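Local coordinates for protein enoyl-CoA hydratase (Mycobacterium smegmatis, PDB 3PE8) that probably catalyses the reversible hydration of enoyl-CoA thioesters, as a member of the enoyl-CoA hydratase/isomerase (crotonase) family, and binds a zinc ion, at residues A[98-109]-A[118-129]; A[88-96]-A[202-210]. All coordinates share one frame; numbering follows the deposited sequence. Where two conformers were deposited one is given.

Contact 1 is the buried one, close to the middle of the chain, and contact 2 is partly buried, on the far side of the chain's centre about 22 Å away between centres. Strand 95-99 serves both: its first residues close segment 88-96 and its last open segment 98-109, and the two contacts touch where Ile-118 CD1 packs on Ile-96 CG2. Along the chain, 98-109 and 118-129 lie inside the long loop that 88-96 and 202-210 close. Their chemistry follows their place. Contact 1 joins parallel strands by regular backbone bonds and finishes in a zinc site, whereas contact 2 sets a loop on a helix with hydrocarbon packing, waters and one weak hydrogen bond.

Contact 1. Residues A[98-109]-A[118-129]; sequences AINGAAVTGGLE and IASENAKFADTH. With ZN (zinc ion), chain C.
Thr-105 and His-129 meet just past the end of the parallel pair 102-104 and 124-126. From CB of Thr-105, which lies beside Thr-128, the side chain forks. OG1 shares a hydrogen bond of 2.6 Å with Thr-128 OG1. The methyl, CG2, stands anti to the backbone N (OG1 at chi1 -48°) and is thereby carried over the imidazole face, 3.3 Å from the centroid of the His-129 ring in a CH-pi contact. Threonine suits the place because one branch is polar and the other apolar.

Zinc is bound by His-129 NE2 at 2.3 Å and by Glu-109 OE2 at 2.0 Å, with two waters completing the four ligands seen. The carboxylate and ring planes stand 83° apart. Glu-109 OE1 accepts from the backbone N of Trp-138 and Leu-140. Asp-127 OD1 takes His-129 ND1 at 2.6 Å on its syn side but tilted 29° from the carboxylate plane, and His-129 N from the opposite face, the latter closing an Asx turn.

Behind the metal, two short parallel pairings are separated by a turn, 120-123. Ala-103 N bonds to Lys-124 O, Ala-126 N to Ala-103 O, and Thr-105 N to Ala-126 O; in the larger sheet Ile-99 N bonds to Ile-118 O and Ser-120 N to Ile-99 O, flanking the pairing with Ala-119. Small Ala-103, its CB 3.9 Å from Phe-125 CD2, leaves room for the ring, which Ile-99 CG2 and Leu-108 CD1 also approach obliquely. These successive strand-turn-strand parts, separated by helix 106-113, are consistent with the repeated beta-beta-alpha units of the crotonase fold.

With ND1 donating a hydrogen bond to Asp-127, NE2 can offer its lone pair to zinc, and the aspartate probably makes the imidazole a stronger donor to the metal.

Contact 2. Residues A[88-96]-A[202-210]; sequences WPDMTKPVI and VRALLDSYH
Thr-92 lies against the helix at Arg-203 and Asp-207, and its two branches divide the work. OG1, at chi1 65°, sits between the backbone N and the carbonyl carbon and rests on the Arg-203 CB and CG methylenes. CG2 turns instead to Asp-207, 3.7 Å from its CG. Arg-203 and Lys-93 run side by side in extended form, and Lys-93 CE covers one face of the guanidinium, 3.6 Å from Arg-203 CZ. The two charges are provided for separately: Arg-203 NH2 forms a salt bridge with Asp-55, and Lys-93 NZ bonds to carbonyls of Ala-48, Gln-49 and Val-54.

In this crotonase-like chain the contact sets the loop entering strand 95-99 on the long helix 199-234, whose neighbouring turns present Val-202, Leu-206 and His-210. Leu-206, its CG anti to the backbone N (chi1 -174°), brings CD2 to 3.5 Å from Pro-94 CA, and Val-202 CG1 meets the rigid proline ring at CG. His-210 ND1 makes a weak bond to Met-91 O, 2.9 Å and near the ring plane, while its NE2 bonds to Asp-115. Between Asp-90 OD2 and Asp-207 OD1 a water donates to both carboxylates, bridging two like charges.

Contact 1. Residues A[98-109]-A[118-129]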
loop_
_atom_site.group_PDB
_atom_site.type_symbol
_atom_site.label_atom_id
_atom_site.label_comp_id
_atom_site.label_asym_id
_atom_site.label_seq_id
_atom_site.Cartn_x
_atom_site.Cartn_y
_atom_site.Cartn_z
ATOM N N ALA A 98 28.943 11.667 7.333
ATOM C CA ALA A 98 30.233 11.192 7.851
ATOM C C ALA A 98 30.116 11.267 9.359
ATOM O O ALA A 98 30.243 12.343 9.974
ATOM C CB ALA A 98 31.389 12.044 7.314
ATOM N N ILE A 99 29.787 10.129 9.948
ATOM C CA ILE A 99 29.433 10.094 11.384
ATOM C C ILE A 99 30.697 9.946 12.206
ATOM O O ILE A 99 31.310 8.860 12.250
ATOM C CB ILE A 99 28.461 8.973 11.677
ATOM C CG1 ILE A 99 27.276 8.943 10.678
ATOM C CG2 ILE A 99 27.944 9.115 13.130
ATOM C CD1 ILE A 99 26.511 10.294 10.580
ATOM N N ASN A 100 31.071 11.031 12.886
ATOM C CA ASN A 100 32.361 11.158 13.566
ATOM C C ASN A 100 32.353 10.760 15.043
ATOM O O ASN A 100 33.393 10.718 15.666
ATOM C CB ASN A 100 32.869 12.593 13.451
ATOM C CG ASN A 100 31.890 13.603 14.036
ATOM O OD1 ASN A 100 30.784 13.771 13.503
ATOM N ND2 ASN A 100 32.269 14.262 15.137
ATOM N N GLY A 101 31.174 10.526 15.606
ATOM C CA GLY A 101 31.009 10.266 17.027
ATOM C C GLY A 101 29.547 9.910 17.269
ATOM O O GLY A 101 28.847 9.465 16.341
ATOM N N ALA A 102 29.091 10.110 18.503
ATOM C CA ALA A 102 27.740 9.726 18.886
ATOM C C ALA A 102 26.691 10.471 18.063
ATOM O O ALA A 102 26.790 11.682 17.838
ATOM C CB ALA A 102 27.506 9.978 20.399
ATOM N N ALA A 103 25.687 9.707 17.632
ATOM C CA ALA A 103 24.529 10.193 16.876
ATOM C C ALA A 103 23.327 9.671 17.680
ATOM O O ALA A 103 23.053 8.479 17.692
ATOM C CB ALA A 103 24.529 9.616 15.479
ATOM N N VAL A 104 22.685 10.559 18.412
ATOM C CA VAL A 104 21.710 10.193 19.431
ATOM C C VAL A 104 20.376 10.859 19.195
ATOM O O VAL A 104 20.302 12.063 19.026
ATOM C CB VAL A 104 22.252 10.541 20.846
ATOM C CG1 VAL A 104 21.255 10.094 21.956
ATOM C CG2 VAL A 104 23.635 9.887 21.042
ATOM N N THR A 105 19.315 10.047 19.123
ATOM C CA THR A 105 17.935 10.513 19.130
ATOM C C THR A 105 17.678 11.395 17.919
ATOM O O THR A 105 17.736 10.874 16.813
ATOM C CB THR A 105 17.557 11.049 20.510
ATOM O OG1 THR A 105 17.983 10.062 21.455
ATOM C CG2 THR A 105 16.028 11.233 20.668
ATOM N N GLY A 106 17.445 12.699 18.034
ATOM C CA GLY A 106 17.324 13.520 16.818
ATOM C C GLY A 106 18.557 13.487 15.943
ATOM O O GLY A 106 18.459 13.635 14.729
ATOM N N GLY A 107 19.733 13.313 16.531
ATOM C CA GLY A 107 20.915 13.147 15.727
ATOM C C GLY A 107 20.983 11.832 14.954
ATOM O O GLY A 107 21.581 11.761 13.878
ATOM N N LEU A 108 20.413 10.780 15.522
ATOM C CA LEU A 108 20.263 9.515 14.797
ATOM C C LEU A 108 19.252 9.705 13.656
ATOM O O LEU A 108 19.479 9.220 12.549
ATOM C CB LEU A 108 19.839 8.378 15.744
ATOM C CG LEU A 108 19.480 7.024 15.150
ATOM C CD1 LEU A 108 20.607 6.490 14.251
ATOM C CD2 LEU A 108 19.149 6.026 16.319
ATOM N N GLU A 109 18.180 10.470 13.907
ATOM C CA GLU A 109 17.232 10.792 12.828
ATOM C C GLU A 109 17.924 11.592 11.708
ATOM O O GLU A 109 17.706 11.298 10.534
ATOM C CB GLU A 109 16.022 11.542 13.372
ATOM C CG GLU A 109 15.091 10.581 14.156
ATOM C CD GLU A 109 13.969 11.237 14.928
ATOM O OE1 GLU A 109 12.796 10.900 14.661
ATOM O OE2 GLU A 109 14.293 12.055 15.809
ATOM N N ILE A 118 28.974 6.826 6.209
ATOM C CA ILE A 118 30.283 6.294 6.509
ATOM C C ILE A 118 30.570 6.658 7.960
ATOM O O ILE A 118 30.241 7.736 8.390
ATOM C CB ILE A 118 31.348 6.919 5.602
ATOM C CG1 ILE A 118 31.042 6.605 4.126
ATOM C CG2 ILE A 118 32.762 6.415 6.004
ATOM C CD1 ILE A 118 31.849 7.518 3.132
ATOM N N ALA A 119 31.160 5.742 8.727
ATOM C CA ALA A 119 31.382 5.958 10.150
ATOM C C ALA A 119 32.838 5.902 10.522
ATOM O O ALA A 119 33.565 5.075 10.029
ATOM C CB ALA A 119 30.652 4.901 10.986
ATOM N N SER A 120 33.234 6.779 11.428
ATOM C CA SER A 120 34.444 6.594 12.209
ATOM C C SER A 120 34.304 5.361 13.118
ATOM O O SER A 120 33.187 4.998 13.554
ATOM C CB SER A 120 34.653 7.855 13.064
ATOM O OG SER A 120 35.697 7.678 13.966
ATOM N N GLU A 121 35.456 4.767 13.456
ATOM C CA GLU A 121 35.538 3.723 14.455
ATOM C C GLU A 121 34.912 4.214 15.783
ATOM O O GLU A 121 34.429 3.412 16.572
ATOM C CB GLU A 121 37.011 3.325 14.671
ATOM C CG GLU A 121 37.870 4.494 15.214
ATOM C CD GLU A 121 39.378 4.325 15.013
ATOM O OE1 GLU A 121 39.855 3.161 14.884
ATOM O OE2 GLU A 121 40.098 5.357 14.966
ATOM N N ASN A 122 34.933 5.530 15.980
ATOM C CA ASN A 122 34.334 6.212 17.154
ATOM C C ASN A 122 32.857 6.504 17.085
ATOM O O ASN A 122 32.249 6.985 18.060
ATOM C CB ASN A 122 35.085 7.533 17.368
ATOM C CG ASN A 122 36.517 7.293 17.755
ATOM O OD1 ASN A 122 36.861 6.202 18.243
ATOM N ND2 ASN A 122 37.374 8.294 17.549
ATOM N N ALA A 123 32.251 6.258 15.939
ATOM C CA ALA A 123 30.812 6.517 15.824
ATOM C C ALA A 123 30.052 5.551 16.699
ATOM O O ALA A 123 30.448 4.397 16.891
ATOM C CB ALA A 123 30.382 6.367 14.413
ATOM N N LYS A 124 28.952 6.022 17.229
ATOM C CA LYS A 124 27.992 5.137 17.924
ATOM C C LYS A 124 26.628 5.734 17.772
ATOM O O LYS A 124 26.498 6.929 17.513
ATOM C CB LYS A 124 28.330 4.919 19.392
ATOM C CG LYS A 124 28.636 6.122 20.165
ATOM C CD LYS A 124 29.287 5.755 21.509
ATOM C CE LYS A 124 29.494 7.001 22.340
ATOM N NZ LYS A 124 30.226 6.698 23.590
ATOM N N PHE A 125 25.598 4.908 17.908
ATOM C CA PHE A 125 24.243 5.321 17.543
ATOM C C PHE A 125 23.306 4.907 18.673
ATOM O O PHE A 125 23.418 3.808 19.201
ATOM C CB PHE A 125 23.818 4.609 16.253
ATOM C CG PHE A 125 24.715 4.874 15.090
ATOM C CD1 PHE A 125 25.866 4.112 14.862
ATOM C CD2 PHE A 125 24.417 5.920 14.232
ATOM C CE1 PHE A 125 26.664 4.399 13.747
ATOM C CE2 PHE A 125 25.232 6.197 13.157
ATOM C CZ PHE A 125 26.342 5.464 12.941
ATOM N N ALA A 126 22.408 5.796 19.049
ATOM C CA ALA A 126 21.427 5.476 20.109
ATOM C C ALA A 126 20.139 6.220 19.951
ATOM O O ALA A 126 20.109 7.324 19.403
ATOM C CB ALA A 126 22.047 5.734 21.535
ATOM N N ASP A 127 19.067 5.599 20.447
ATOM C CA ASP A 127 17.754 6.200 20.505
ATOM C C ASP A 127 17.343 6.316 21.951
ATOM O O ASP A 127 17.084 5.296 22.606
ATOM C CB ASP A 127 16.735 5.366 19.747
ATOM C CG ASP A 127 15.342 5.948 19.838
ATOM O OD1 ASP A 127 15.247 7.132 20.187
ATOM O OD2 ASP A 127 14.338 5.241 19.655
ATOM N N THR A 128 17.295 7.533 22.479
ATOM C CA THR A 128 16.875 7.731 23.853
ATOM C C THR A 128 15.454 8.293 24.017
ATOM O O THR A 128 15.091 8.704 25.134
ATOM C CB THR A 128 17.860 8.611 24.596
ATOM O OG1 THR A 128 17.831 9.955 24.065
ATOM C CG2 THR A 128 19.255 8.012 24.518
ATOM N N HIS A 129 14.663 8.307 22.927
ATOM C CA HIS A 129 13.310 8.887 22.982
ATOM C C HIS A 129 12.558 8.347 24.162
ATOM O O HIS A 129 11.923 9.128 24.913
ATOM C CB HIS A 129 12.485 8.620 21.695
ATOM C CG HIS A 129 12.831 9.480 20.518
ATOM N ND1 HIS A 129 13.661 9.062 19.501
ATOM C CD2 HIS A 129 12.481 10.761 20.208
ATOM C CE1 HIS A 129 13.797 10.032 18.614
ATOM N NE2 HIS A 129 13.070 11.059 19.006
HETATM ZN ZN ZN C . 13.312 12.779 17.442
HETATM O O HOH W 1 14.635 14.034 18.755
HETATM O O HOH W 2 11.709 13.699 17.066
#

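Contact 2. Residues A[88-96]-A[202-210]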
loop_
_atom_site.group_PDB
_atom_site.type_symbol
_atom_site.label_atom_id
_atom_site.label_comp_id
_atom_site.label_asym_id
_atom_site.label_seq_id
_atom_site.Cartn_x
_atom_site.Cartn_y
_atom_site.Cartn_z
ATOM N N TRP A 88 13.652 18.255 6.751
ATOM C CA TRP A 88 14.683 17.919 5.783
ATOM C C TRP A 88 14.060 18.059 4.403
ATOM O O TRP A 88 13.027 17.435 4.142
ATOM C CB TRP A 88 15.163 16.485 6.009
ATOM C CG TRP A 88 16.349 16.074 5.183
ATOM C CD1 TRP A 88 16.360 15.821 3.829
ATOM C CD2 TRP A 88 17.664 15.834 5.645
ATOM N NE1 TRP A 88 17.616 15.437 3.427
ATOM C CE2 TRP A 88 18.435 15.431 4.532
ATOM C CE3 TRP A 88 18.274 15.872 6.908
ATOM C CZ2 TRP A 88 19.781 15.085 4.652
ATOM C CZ3 TRP A 88 19.582 15.542 7.024
ATOM C CH2 TRP A 88 20.338 15.128 5.909
ATOM N N PRO A 89 14.667 18.877 3.519
ATOM C CA PRO A 89 14.048 19.233 2.232
ATOM C C PRO A 89 14.185 18.166 1.142
ATOM O O PRO A 89 15.002 17.252 1.261
ATOM C CB PRO A 89 14.822 20.499 1.832
ATOM C CG PRO A 89 16.175 20.273 2.406
ATOM C CD PRO A 89 15.918 19.621 3.738
ATOM N N ASP A 90 13.344 18.250 0.113
ATOM C CA ASP A 90 13.471 17.383 -1.041
ATOM C C ASP A 90 14.755 17.757 -1.779
ATOM O O ASP A 90 14.991 18.927 -2.089
ATOM C CB ASP A 90 12.274 17.525 -1.982
ATOM C CG ASP A 90 12.331 16.550 -3.156
ATOM O OD1 ASP A 90 12.770 15.400 -2.975
ATOM O OD2 ASP A 90 11.888 16.936 -4.262
ATOM N N MET A 91 15.580 16.763 -2.052
ATOM C CA MET A 91 16.884 16.976 -2.674
ATOM C C MET A 91 17.074 15.901 -3.733
ATOM O O MET A 91 16.635 14.762 -3.555
ATOM C CB MET A 91 17.987 16.879 -1.622
ATOM C CG MET A 91 17.962 18.028 -0.618
ATOM S SD MET A 91 19.306 17.838 0.545
ATOM C CE MET A 91 20.715 18.296 -0.491
ATOM N N THR A 92 17.755 16.253 -4.818
ATOM C CA THR A 92 18.163 15.271 -5.818
ATOM C C THR A 92 19.662 15.083 -5.826
ATOM O O THR A 92 20.151 14.189 -6.516
ATOM C CB THR A 92 17.716 15.649 -7.206
ATOM O OG1 THR A 92 18.379 16.852 -7.630
ATOM C CG2 THR A 92 16.179 15.810 -7.251
ATOM N N LYS A 93 20.397 15.915 -5.083
ATOM C CA LYS A 93 21.855 15.755 -4.942
ATOM C C LYS A 93 22.154 14.846 -3.737
ATOM O O LYS A 93 21.566 15.010 -2.680
ATOM C CB LYS A 93 22.508 17.127 -4.758
ATOM C CG LYS A 93 22.292 18.053 -5.962
ATOM C CD LYS A 93 22.965 19.373 -5.817
ATOM C CE LYS A 93 22.601 20.284 -6.962
ATOM N NZ LYS A 93 23.139 21.653 -6.739
ATOM N N PRO A 94 23.107 13.925 -3.876
ATOM C CA PRO A 94 23.366 13.012 -2.802
ATOM C C PRO A 94 23.923 13.653 -1.538
ATOM O O PRO A 94 24.744 14.553 -1.617
ATOM C CB PRO A 94 24.434 12.081 -3.370
ATOM C CG PRO A 94 24.407 12.246 -4.805
ATOM C CD PRO A 94 23.836 13.569 -5.101
ATOM N N VAL A 95 23.479 13.148 -0.389
ATOM C CA VAL A 95 23.933 13.574 0.934
ATOM C C VAL A 95 24.598 12.396 1.636
ATOM O O VAL A 95 23.973 11.361 1.867
ATOM C CB VAL A 95 22.784 14.092 1.823
ATOM C CG1 VAL A 95 23.317 14.512 3.207
ATOM C CG2 VAL A 95 22.108 15.307 1.159
ATOM N N ILE A 96 25.875 12.552 1.931
ATOM C CA ILE A 96 26.713 11.552 2.602
ATOM C C ILE A 96 26.865 12.011 4.044
ATOM O O ILE A 96 27.282 13.149 4.293
ATOM C CB ILE A 96 28.121 11.462 1.996
ATOM C CG1 ILE A 96 28.055 10.957 0.572
ATOM C CG2 ILE A 96 29.033 10.513 2.891
ATOM C CD1 ILE A 96 29.332 11.271 -0.260
ATOM N N VAL A 202 22.765 10.934 -12.225
ATOM C CA VAL A 202 22.872 10.791 -10.749
ATOM C C VAL A 202 21.592 11.370 -10.093
ATOM O O VAL A 202 20.931 10.738 -9.255
ATOM C CB VAL A 202 24.152 11.457 -10.216
ATOM C CG1 VAL A 202 24.083 11.754 -8.689
ATOM C CG2 VAL A 202 25.406 10.630 -10.603
ATOM N N ARG A 203 21.242 12.592 -10.487
ATOM C CA ARG A 203 20.104 13.270 -9.890
ATOM C C ARG A 203 18.786 12.616 -10.264
ATOM O O ARG A 203 17.908 12.500 -9.417
ATOM C CB ARG A 203 20.112 14.758 -10.250
ATOM C CG ARG A 203 21.316 15.482 -9.636
ATOM C CD ARG A 203 21.417 16.941 -10.116
ATOM N NE ARG A 203 22.778 17.467 -9.879
ATOM C CZ ARG A 203 23.169 18.696 -10.194
ATOM N NH1 ARG A 203 22.314 19.534 -10.771
ATOM N NH2 ARG A 203 24.415 19.095 -9.951
ATOM N N ALA A 204 18.635 12.200 -11.518
ATOM C CA ALA A 204 17.416 11.519 -11.946
ATOM C C ALA A 204 17.245 10.178 -11.204
ATOM O O ALA A 204 16.151 9.842 -10.720
ATOM C CB ALA A 204 17.414 11.331 -13.491
ATOM N N LEU A 205 18.333 9.438 -11.059
ATOM C CA LEU A 205 18.262 8.153 -10.384
ATOM C C LEU A 205 18.003 8.356 -8.893
ATOM O O LEU A 205 17.155 7.676 -8.310
ATOM C CB LEU A 205 19.498 7.300 -10.636
ATOM C CG LEU A 205 19.410 5.897 -10.029
ATOM C CD1 LEU A 205 18.080 5.109 -10.241
ATOM C CD2 LEU A 205 20.598 5.066 -10.515
ATOM N N LEU A 206 18.683 9.311 -8.259
ATOM C CA LEU A 206 18.431 9.558 -6.818
ATOM C C LEU A 206 17.005 10.097 -6.549
ATOM O O LEU A 206 16.353 9.707 -5.596
ATOM C CB LEU A 206 19.505 10.450 -6.187
ATOM C CG LEU A 206 19.368 10.612 -4.683
ATOM C CD1 LEU A 206 19.419 9.235 -3.954
ATOM C CD2 LEU A 206 20.452 11.534 -4.140
ATOM N N ASP A 207 16.516 10.980 -7.426
ATOM C CA ASP A 207 15.138 11.436 -7.321
ATOM C C ASP A 207 14.195 10.252 -7.366
ATOM O O ASP A 207 13.247 10.169 -6.582
ATOM C CB ASP A 207 14.847 12.429 -8.434
ATOM C CG ASP A 207 13.617 13.305 -8.189
ATOM O OD1 ASP A 207 13.181 13.529 -7.036
ATOM O OD2 ASP A 207 13.116 13.813 -9.231
ATOM N N SER A 208 14.471 9.314 -8.261
ATOM C CA SER A 208 13.635 8.145 -8.354
ATOM C C SER A 208 13.700 7.270 -7.091
ATOM O O SER A 208 12.661 6.833 -6.569
ATOM C CB SER A 208 13.957 7.340 -9.615
ATOM O OG SER A 208 13.033 6.280 -9.724
ATOM N N TYR A 209 14.904 7.023 -6.574
ATOM C CA TYR A 209 15.033 6.287 -5.319
ATOM C C TYR A 209 14.230 6.994 -4.201
ATOM O O TYR A 209 13.579 6.349 -3.409
ATOM C CB TYR A 209 16.498 6.225 -4.885
ATOM C CG TYR A 209 17.342 5.076 -5.453
ATOM C CD1 TYR A 209 16.914 3.777 -5.366
ATOM C CD2 TYR A 209 18.637 5.287 -5.945
ATOM C CE1 TYR A 209 17.685 2.721 -5.826
ATOM C CE2 TYR A 209 19.412 4.236 -6.401
ATOM C CZ TYR A 209 18.941 2.949 -6.351
ATOM O OH TYR A 209 19.709 1.844 -6.765
ATOM N N HIS A 210 14.300 8.326 -4.142
ATOM C CA HIS A 210 13.574 9.053 -3.145
ATOM C C HIS A 210 12.054 8.923 -3.306
ATOM O O HIS A 210 11.320 8.798 -2.319
ATOM C CB HIS A 210 13.950 10.544 -3.180
ATOM C CG HIS A 210 15.321 10.853 -2.669
ATOM N ND1 HIS A 210 15.894 12.093 -2.819
ATOM C CD2 HIS A 210 16.226 10.094 -2.004
ATOM C CE1 HIS A 210 17.093 12.090 -2.251
ATOM N NE2 HIS A 210 17.314 10.889 -1.741
HETATM O O HOH W 3 14.056 13.689 -4.355
HETATM O O HOH W 4 12.216 16.013 -6.669
#